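Local coordinates for hyaluronoglucosaminidase (Apis mellifera, PDB 1FCQ), which probably hydrolyses the glycosidic linkages of hyaluronan as a family 56 glycosidase with a seven-stranded (beta/alpha) barrel, and is a major allergen of bee venom, at residues N12-V17 with G48-I53; L228-T233 with Q271-T276; K260-Y265 with L293-F298. All blocks are in the same frame, centred on the assembly; numbering follows the deposited sequence.

Interaction 1. Residues N12-V17 with G48-I53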
# COMPACT_ATOMS: atom_id res chain seq x y z
N ASN A 12 -11.83 -4.65 12.43
CA ASN A 12 -12.17 -3.30 12.00
C ASN A 12 -12.08 -3.11 10.49
O ASN A 12 -11.03 -3.34 9.89
CB ASN A 12 -11.21 -2.31 12.68
CG ASN A 12 -11.34 -2.31 14.20
OD1 ASN A 12 -10.34 -2.38 14.92
ND2 ASN A 12 -12.58 -2.24 14.66
N VAL A 13 -13.19 -2.69 9.89
CA VAL A 13 -13.21 -2.42 8.45
C VAL A 13 -13.20 -0.91 8.27
O VAL A 13 -14.00 -0.20 8.85
CB VAL A 13 -14.40 -3.04 7.71
CG1 VAL A 13 -14.32 -2.80 6.21
CG2 VAL A 13 -14.45 -4.54 7.99
N TYR A 14 -12.23 -0.42 7.49
CA TYR A 14 -12.09 1.02 7.29
C TYR A 14 -12.50 1.55 5.93
O TYR A 14 -12.19 0.96 4.90
CB TYR A 14 -10.60 1.40 7.48
CG TYR A 14 -10.12 1.22 8.90
CD1 TYR A 14 -9.59 0.02 9.33
CD2 TYR A 14 -10.22 2.29 9.80
CE1 TYR A 14 -9.16 -0.11 10.65
CE2 TYR A 14 -9.79 2.15 11.10
CZ TYR A 14 -9.26 0.95 11.51
OH TYR A 14 -8.83 0.80 12.81
N TRP A 15 -13.17 2.72 5.96
CA TRP A 15 -13.56 3.33 4.68
C TRP A 15 -12.43 4.21 4.17
O TRP A 15 -12.13 5.23 4.81
CB TRP A 15 -14.80 4.19 4.91
CG TRP A 15 -15.51 4.67 3.67
CD1 TRP A 15 -15.65 5.96 3.25
CD2 TRP A 15 -16.21 3.86 2.71
NE1 TRP A 15 -16.39 6.02 2.09
CE2 TRP A 15 -16.75 4.73 1.75
CE3 TRP A 15 -16.45 2.50 2.59
CZ2 TRP A 15 -17.50 4.28 0.66
CZ3 TRP A 15 -17.20 2.03 1.52
CH2 TRP A 15 -17.71 2.93 0.58
N ASN A 16 -11.83 3.85 3.04
CA ASN A 16 -10.76 4.67 2.46
C ASN A 16 -11.08 4.99 1.00
O ASN A 16 -10.25 5.05 0.10
CB ASN A 16 -9.40 4.02 2.63
CG ASN A 16 -8.21 4.91 2.35
OD1 ASN A 16 -7.18 4.44 1.82
ND2 ASN A 16 -8.27 6.20 2.69
N VAL A 17 -12.38 5.14 0.75
CA VAL A 17 -12.88 5.49 -0.59
C VAL A 17 -13.10 7.00 -0.54
O VAL A 17 -13.67 7.48 0.45
CB VAL A 17 -14.20 4.76 -0.87
CG1 VAL A 17 -14.77 5.18 -2.22
CG2 VAL A 17 -14.05 3.25 -0.88
N GLY A 48 -8.98 11.58 8.36
CA GLY A 48 -9.57 11.94 9.64
C GLY A 48 -9.06 11.04 10.75
O GLY A 48 -8.02 10.40 10.58
N GLU A 49 -9.81 10.94 11.84
CA GLU A 49 -9.36 10.17 12.99
C GLU A 49 -9.29 8.66 12.80
O GLU A 49 -8.57 8.03 13.58
CB GLU A 49 -10.18 10.52 14.24
CG GLU A 49 -11.56 9.95 14.31
CD GLU A 49 -12.60 10.41 13.30
OE1 GLU A 49 -12.42 11.39 12.56
OE2 GLU A 49 -13.65 9.74 13.30
N GLU A 50 -10.00 8.09 11.85
CA GLU A 50 -9.97 6.64 11.64
C GLU A 50 -8.84 6.24 10.70
O GLU A 50 -8.15 5.26 10.99
CB GLU A 50 -11.28 6.14 11.03
CG GLU A 50 -12.47 6.36 11.96
CD GLU A 50 -12.36 5.61 13.27
OE1 GLU A 50 -12.98 6.10 14.24
OE2 GLU A 50 -11.72 4.56 13.39
N ILE A 51 -8.68 6.98 9.61
CA ILE A 51 -7.65 6.62 8.62
C ILE A 51 -7.24 7.82 7.77
O ILE A 51 -8.02 8.74 7.51
CB ILE A 51 -8.14 5.45 7.73
CG1 ILE A 51 -7.05 4.96 6.77
CG2 ILE A 51 -9.39 5.87 6.95
CD1 ILE A 51 -7.32 3.56 6.21
N ALA A 52 -5.97 7.82 7.33
CA ALA A 52 -5.45 8.84 6.43
C ALA A 52 -4.35 8.21 5.57
O ALA A 52 -3.44 7.58 6.11
CB ALA A 52 -4.89 10.06 7.16
N ILE A 53 -4.49 8.34 4.26
CA ILE A 53 -3.47 7.83 3.34
C ILE A 53 -2.72 9.02 2.75
O ILE A 53 -3.28 10.07 2.42
CB ILE A 53 -4.00 6.90 2.25
CG1 ILE A 53 -2.90 6.31 1.35
CG2 ILE A 53 -4.99 7.65 1.35
CD1 ILE A 53 -3.38 5.05 0.65
O HOH W 1 -8.25 3.65 13.43
O HOH W 2 -7.29 9.06 3.37

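Interaction 2. Residues L228-T233 with Q271-T276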
# COMPACT_ATOMS: atom_id res chain seq x y z
N LEU A 228 -8.05 -7.91 -6.57
CA LEU A 228 -8.29 -9.05 -7.43
C LEU A 228 -8.06 -8.78 -8.90
O LEU A 228 -8.08 -7.64 -9.37
CB LEU A 228 -9.73 -9.57 -7.28
CG LEU A 228 -10.22 -9.75 -5.84
CD1 LEU A 228 -11.60 -10.40 -5.84
CD2 LEU A 228 -9.21 -10.57 -5.05
N ARG A 229 -7.75 -9.87 -9.61
CA ARG A 229 -7.59 -9.80 -11.06
C ARG A 229 -8.74 -10.58 -11.70
O ARG A 229 -9.16 -11.61 -11.19
CB ARG A 229 -6.23 -10.28 -11.53
CG ARG A 229 -5.12 -9.30 -11.15
CD ARG A 229 -3.92 -9.49 -12.08
NE ARG A 229 -3.46 -10.87 -12.04
CZ ARG A 229 -2.71 -11.38 -11.07
NH1 ARG A 229 -2.33 -10.59 -10.07
NH2 ARG A 229 -2.34 -12.65 -11.12
N TRP A 230 -9.28 -10.01 -12.78
CA TRP A 230 -10.38 -10.62 -13.51
C TRP A 230 -9.93 -11.86 -14.26
O TRP A 230 -10.67 -12.85 -14.35
CB TRP A 230 -10.98 -9.59 -14.47
CG TRP A 230 -12.33 -9.95 -14.99
CD1 TRP A 230 -13.54 -9.73 -14.38
CD2 TRP A 230 -12.62 -10.60 -16.23
NE1 TRP A 230 -14.56 -10.21 -15.16
CE2 TRP A 230 -14.02 -10.75 -16.30
CE3 TRP A 230 -11.83 -11.07 -17.28
CZ2 TRP A 230 -14.65 -11.35 -17.39
CZ3 TRP A 230 -12.45 -11.67 -18.36
CH2 TRP A 230 -13.85 -11.81 -18.41
N ASN A 231 -8.71 -11.86 -14.77
CA ASN A 231 -8.14 -12.99 -15.50
C ASN A 231 -7.55 -14.04 -14.57
O ASN A 231 -6.35 -14.31 -14.53
CB ASN A 231 -7.06 -12.51 -16.47
CG ASN A 231 -6.70 -13.51 -17.55
OD1 ASN A 231 -5.97 -13.18 -18.48
ND2 ASN A 231 -7.18 -14.74 -17.46
N LEU A 232 -8.40 -14.64 -13.75
CA LEU A 232 -8.06 -15.65 -12.77
C LEU A 232 -9.34 -16.44 -12.50
O LEU A 232 -10.43 -15.89 -12.69
CB LEU A 232 -7.58 -15.05 -11.45
CG LEU A 232 -6.22 -14.39 -11.29
CD1 LEU A 232 -6.06 -13.84 -9.87
CD2 LEU A 232 -5.08 -15.35 -11.58
N THR A 233 -9.24 -17.68 -12.05
CA THR A 233 -10.43 -18.44 -11.68
C THR A 233 -10.97 -17.89 -10.37
O THR A 233 -10.23 -17.21 -9.63
CB THR A 233 -10.14 -19.94 -11.48
OG1 THR A 233 -9.31 -20.12 -10.32
CG2 THR A 233 -9.47 -20.54 -12.71
N GLN A 271 -8.11 -5.24 -10.63
CA GLN A 271 -6.88 -4.52 -10.96
C GLN A 271 -6.57 -4.50 -12.45
O GLN A 271 -6.00 -3.52 -12.94
CB GLN A 271 -5.75 -5.14 -10.14
CG GLN A 271 -4.42 -4.41 -10.16
CD GLN A 271 -3.39 -5.12 -9.30
OE1 GLN A 271 -3.27 -4.87 -8.10
NE2 GLN A 271 -2.63 -6.02 -9.92
N ASP A 272 -6.97 -5.52 -13.18
CA ASP A 272 -6.73 -5.64 -14.61
C ASP A 272 -7.95 -5.26 -15.44
O ASP A 272 -7.91 -5.26 -16.67
CB ASP A 272 -6.31 -7.08 -14.95
CG ASP A 272 -7.33 -8.12 -14.54
OD1 ASP A 272 -7.23 -9.26 -15.05
OD2 ASP A 272 -8.23 -7.82 -13.73
N ARG A 273 -9.07 -4.97 -14.80
CA ARG A 273 -10.32 -4.54 -15.42
C ARG A 273 -10.88 -3.44 -14.52
O ARG A 273 -11.86 -3.60 -13.78
CB ARG A 273 -11.35 -5.65 -15.53
CG ARG A 273 -11.16 -6.72 -16.58
CD ARG A 273 -12.43 -6.86 -17.40
NE ARG A 273 -13.51 -7.59 -16.75
CZ ARG A 273 -14.80 -7.32 -16.92
NH1 ARG A 273 -15.16 -6.31 -17.70
NH2 ARG A 273 -15.74 -8.03 -16.30
N ARG A 274 -10.18 -2.32 -14.48
CA ARG A 274 -10.37 -1.20 -13.58
C ARG A 274 -11.72 -0.52 -13.55
O ARG A 274 -12.01 0.24 -12.63
CB ARG A 274 -9.27 -0.15 -13.83
CG ARG A 274 -7.85 -0.58 -13.53
CD ARG A 274 -6.88 0.59 -13.68
NE ARG A 274 -7.09 1.61 -12.67
CZ ARG A 274 -7.92 2.64 -12.71
NH1 ARG A 274 -8.68 2.87 -13.77
NH2 ARG A 274 -7.99 3.48 -11.68
N ASP A 275 -12.54 -0.70 -14.58
CA ASP A 275 -13.87 -0.10 -14.59
C ASP A 275 -14.93 -1.09 -14.15
O ASP A 275 -16.11 -0.75 -14.01
CB ASP A 275 -14.20 0.42 -15.98
CG ASP A 275 -13.60 1.77 -16.31
OD1 ASP A 275 -13.08 2.46 -15.41
OD2 ASP A 275 -13.66 2.13 -17.50
N THR A 276 -14.55 -2.34 -13.91
CA THR A 276 -15.47 -3.40 -13.54
C THR A 276 -15.51 -3.63 -12.03
O THR A 276 -14.48 -3.92 -11.44
CB THR A 276 -15.07 -4.72 -14.23
OG1 THR A 276 -15.03 -4.49 -15.65
CG2 THR A 276 -16.06 -5.84 -13.95

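Interaction 3. Residues K260-Y265 with L293-F298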
# COMPACT_ATOMS: atom_id res chain seq x y z
N LYS A 260 1.96 -6.89 15.49
CA LYS A 260 1.41 -5.99 14.53
C LYS A 260 0.03 -6.33 14.06
O LYS A 260 -0.34 -7.49 13.96
CB LYS A 260 2.42 -5.87 13.38
CG LYS A 260 3.87 -5.83 13.83
CD LYS A 260 4.17 -4.62 14.68
CE LYS A 260 5.66 -4.44 14.88
NZ LYS A 260 5.99 -3.17 15.59
N LYS A 261 -0.71 -5.27 13.76
CA LYS A 261 -2.04 -5.46 13.16
C LYS A 261 -1.86 -5.76 11.68
O LYS A 261 -0.87 -5.34 11.08
CB LYS A 261 -2.82 -4.16 13.32
CG LYS A 261 -3.10 -3.77 14.77
CD LYS A 261 -4.08 -2.60 14.78
CE LYS A 261 -4.73 -2.45 16.15
NZ LYS A 261 -5.80 -1.40 16.12
N VAL A 262 -2.79 -6.52 11.10
CA VAL A 262 -2.78 -6.83 9.68
C VAL A 262 -4.12 -6.36 9.10
O VAL A 262 -5.19 -6.83 9.48
CB VAL A 262 -2.55 -8.31 9.36
CG1 VAL A 262 -2.72 -8.65 7.88
CG2 VAL A 262 -1.13 -8.70 9.79
N LEU A 263 -4.05 -5.36 8.22
CA LEU A 263 -5.22 -4.77 7.57
C LEU A 263 -5.00 -4.69 6.06
O LEU A 263 -4.46 -3.71 5.53
CB LEU A 263 -5.48 -3.35 8.10
CG LEU A 263 -5.80 -3.13 9.57
CD1 LEU A 263 -5.92 -1.65 9.90
CD2 LEU A 263 -7.11 -3.82 9.94
N PRO A 264 -5.40 -5.73 5.35
CA PRO A 264 -5.22 -5.78 3.91
C PRO A 264 -5.97 -4.64 3.23
O PRO A 264 -7.08 -4.27 3.59
CB PRO A 264 -5.85 -7.11 3.50
CG PRO A 264 -5.67 -7.96 4.73
CD PRO A 264 -5.96 -7.01 5.87
N TYR A 265 -5.35 -4.11 2.18
CA TYR A 265 -5.93 -3.08 1.32
C TYR A 265 -6.80 -3.81 0.29
O TYR A 265 -6.32 -4.75 -0.38
CB TYR A 265 -4.82 -2.25 0.64
CG TYR A 265 -4.85 -0.84 1.20
CD1 TYR A 265 -4.32 -0.54 2.46
CD2 TYR A 265 -5.49 0.18 0.53
CE1 TYR A 265 -4.42 0.73 2.99
CE2 TYR A 265 -5.58 1.48 1.04
CZ TYR A 265 -5.04 1.73 2.28
OH TYR A 265 -5.14 2.98 2.85
N LEU A 293 -8.74 -16.14 8.04
CA LEU A 293 -7.33 -16.26 8.34
C LEU A 293 -6.90 -15.51 9.60
O LEU A 293 -5.78 -15.74 10.06
CB LEU A 293 -6.50 -15.74 7.16
CG LEU A 293 -6.47 -16.67 5.94
CD1 LEU A 293 -5.86 -15.98 4.73
CD2 LEU A 293 -5.69 -17.93 6.27
N GLY A 294 -7.73 -14.62 10.11
CA GLY A 294 -7.41 -13.93 11.34
C GLY A 294 -6.84 -12.53 11.16
O GLY A 294 -6.17 -12.05 12.08
N ALA A 295 -7.07 -11.91 10.00
CA ALA A 295 -6.62 -10.52 9.85
C ALA A 295 -7.37 -9.67 10.87
O ALA A 295 -8.45 -10.06 11.34
CB ALA A 295 -6.90 -10.04 8.43
N ASP A 296 -6.90 -8.46 11.15
CA ASP A 296 -7.57 -7.59 12.12
C ASP A 296 -8.66 -6.72 11.53
O ASP A 296 -9.24 -5.91 12.24
CB ASP A 296 -6.52 -6.70 12.83
CG ASP A 296 -5.49 -7.61 13.48
OD1 ASP A 296 -5.87 -8.30 14.46
OD2 ASP A 296 -4.33 -7.68 13.03
N GLY A 297 -8.96 -6.90 10.24
CA GLY A 297 -9.95 -6.12 9.53
C GLY A 297 -9.40 -5.93 8.10
O GLY A 297 -8.58 -6.72 7.65
N PHE A 298 -9.88 -4.91 7.41
CA PHE A 298 -9.39 -4.62 6.07
C PHE A 298 -9.78 -3.17 5.77
O PHE A 298 -10.60 -2.61 6.48
CB PHE A 298 -9.86 -5.55 4.96
CG PHE A 298 -11.33 -5.76 4.84
CD1 PHE A 298 -12.09 -4.99 3.97
CD2 PHE A 298 -11.97 -6.74 5.59
CE1 PHE A 298 -13.45 -5.17 3.86
CE2 PHE A 298 -13.34 -6.91 5.49
CZ PHE A 298 -14.08 -6.13 4.63

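Interaction 1. Residues N12-V17 with G48-I53
Tyr14 and Asn16 meet Glu50, Ile51 and Ile53 in a buried side-chain contact between two barrel strands that run side by side without forming a ladder. Their axes, those of strand 12-16 and strand 51-53, cross at 46°, 7.8 Å apart at closest approach, so side chains and water fill the seam of the beta/alpha barrel where backbone bonding would be expected. Ile51 forms the apolar centre. It extends CD1 to a point 4.1 Å from Tyr14 CB, its CG1 lying opposite the backbone N at chi1 -175°, with the CB of Asn16 a similar distance away. Its other branch, CG2, approaches the backbone of the facing strand and lies 3.5 Å from Trp15 O. Further along, the Asn16 side chain crosses that of Ile53 at about a right angle, its ND2 3.8 Å from Ile53 CG2. The Tyr14 and Glu50 side chains also cross nearly perpendicularly, though ring and carboxylate planes are only 33° apart, and Tyr14 CE2 stands 3.5 Å from Glu50 O. One water links Tyr14 OH to the same carbonyl, donating to Glu50 O at 2.9 Å. A second accepts from Ile53 N at 3.0 Å and, more weakly, from Asn16 ND2. The other end of the amide, OD1, is hydrogen-bonded to Tyr265 OH, while Tyr14 and Ile51 also touch Val107 of strand 107-111. A seam between barrel strands can thus be closed by a mixed chemistry: isoleucine branches supply the close fit, and ordered water answers main-chain groups that lack a partner on the facing strand. Asn16 is held at both ends of its amide, firmly by Tyr265 on OD1 and weakly by water on ND2, which is consistent with a defined rotation of this buried polar group.

Interaction 2. Residues L228-T233 with Q271-T276
One face of the Trp230 indole carries the side chain of Arg273. The guanidinium stands almost upright on the ring, the planes 79° apart, its CZ 3.6 Å from the centroid of the five-membered ring, a cation-pi contact over the face. Arg273 CD adds a CH-pi contact to the same ring from 4.0 Å. Trp230 NE1 lies at the guanidinium edge, near its plane; its 2.7 Å from Arg273 NH2, between two donors, is not a hydrogen bond and makes the exact placement of the arginine doubtful. The guanidinium has Thr276 CG2 against one of its faces, and the Trp230 ring also packs edge-to-face with Tyr270. These residues belong to loops that follow strands 221-222 and 269-270 and lead into helices 234-253 and 280-292, the beta-to-alpha connections of the barrel. Asp272 joins the two loops. Its CG sits between backbone N and carbonyl carbon (chi1 59°), and the carboxylate receives two successive amides: Trp230 N reaches OD2 on its syn side at 2.6 Å, and Asn231 N meets the syn lone pair of OD1 at 3.0 Å. Asn231 centres an inverse gamma turn, and Thr233 is the N-cap of helix 234-253; Arg273 to Thr276 form a type I beta turn. A nearly straight bond from Gln271 N to Leu228 O, 2.7 Å long, ties the two backbones together just after strand 269-270 ends.

Interaction 3. Residues K260-Y265 with L293-F298
Asp296 turns its CG anti to the carbonyl carbon and beside its own backbone N (chi1 -57°), which brings the carboxylate up to the backbone of Val262. OD2 accepts from Val262 N at 2.7 Å through its anti lone pair. In return, Asp296 N donates to Val262 O at 2.9 Å, in the carbonyl plane. Val262 is therefore gripped at both polar backbone atoms by one residue, and a side chain takes the place of a main-chain acceptor in an otherwise parallel ladder. Leu263, with chi1 -62°, brings its end nearer, CD2 lying 3.6 Å from Gly297 N; with a phi of 144° there, the chain calls for glycine, and the leucine methyl packs close beside it. Next comes Pro264, which has no N-H to offer: its CD sits 3.2 Å from Gly297 O, a buried carbonyl that finds no hydrogen-bonding partner in the model. The proline's own carbonyl still pairs with the backbone of Ile299, and its ring also touches Ala295 CB. The segments pair the N-terminal ends of the two parallel strands of a beta-alpha-beta unit: helix 280-292 closes with a Schellman motif at Gly294, and the chain then enters strand 297-301 beside strand 261-267. Helix 234-253 packs on Val262 and Pro264, while Ile290 of helix 280-292 touches Pro264 and Ala295.

Interactions 1 and 3 are neighbours in one barrel wall, their centres about 13 Å apart, since strands 12-16 and 297-301 lie side by side in the same sheet. They touch through probable hydrogen bonds from Asn12 N to Asp296 O (2.9 Å) and between Asn16 OD1 and Tyr265 OH (2.7 Å), and through packing of Val13 CG1 on Phe298 CE1. Interaction 2 stands apart: its centre is about 24 Å from that of interaction 1 and 22 Å from that of interaction 3, with nearest atoms about 7 Å from the latter. It joins loops beyond the C-terminal ends of strands, the end where barrel enzymes generally carry their active sites.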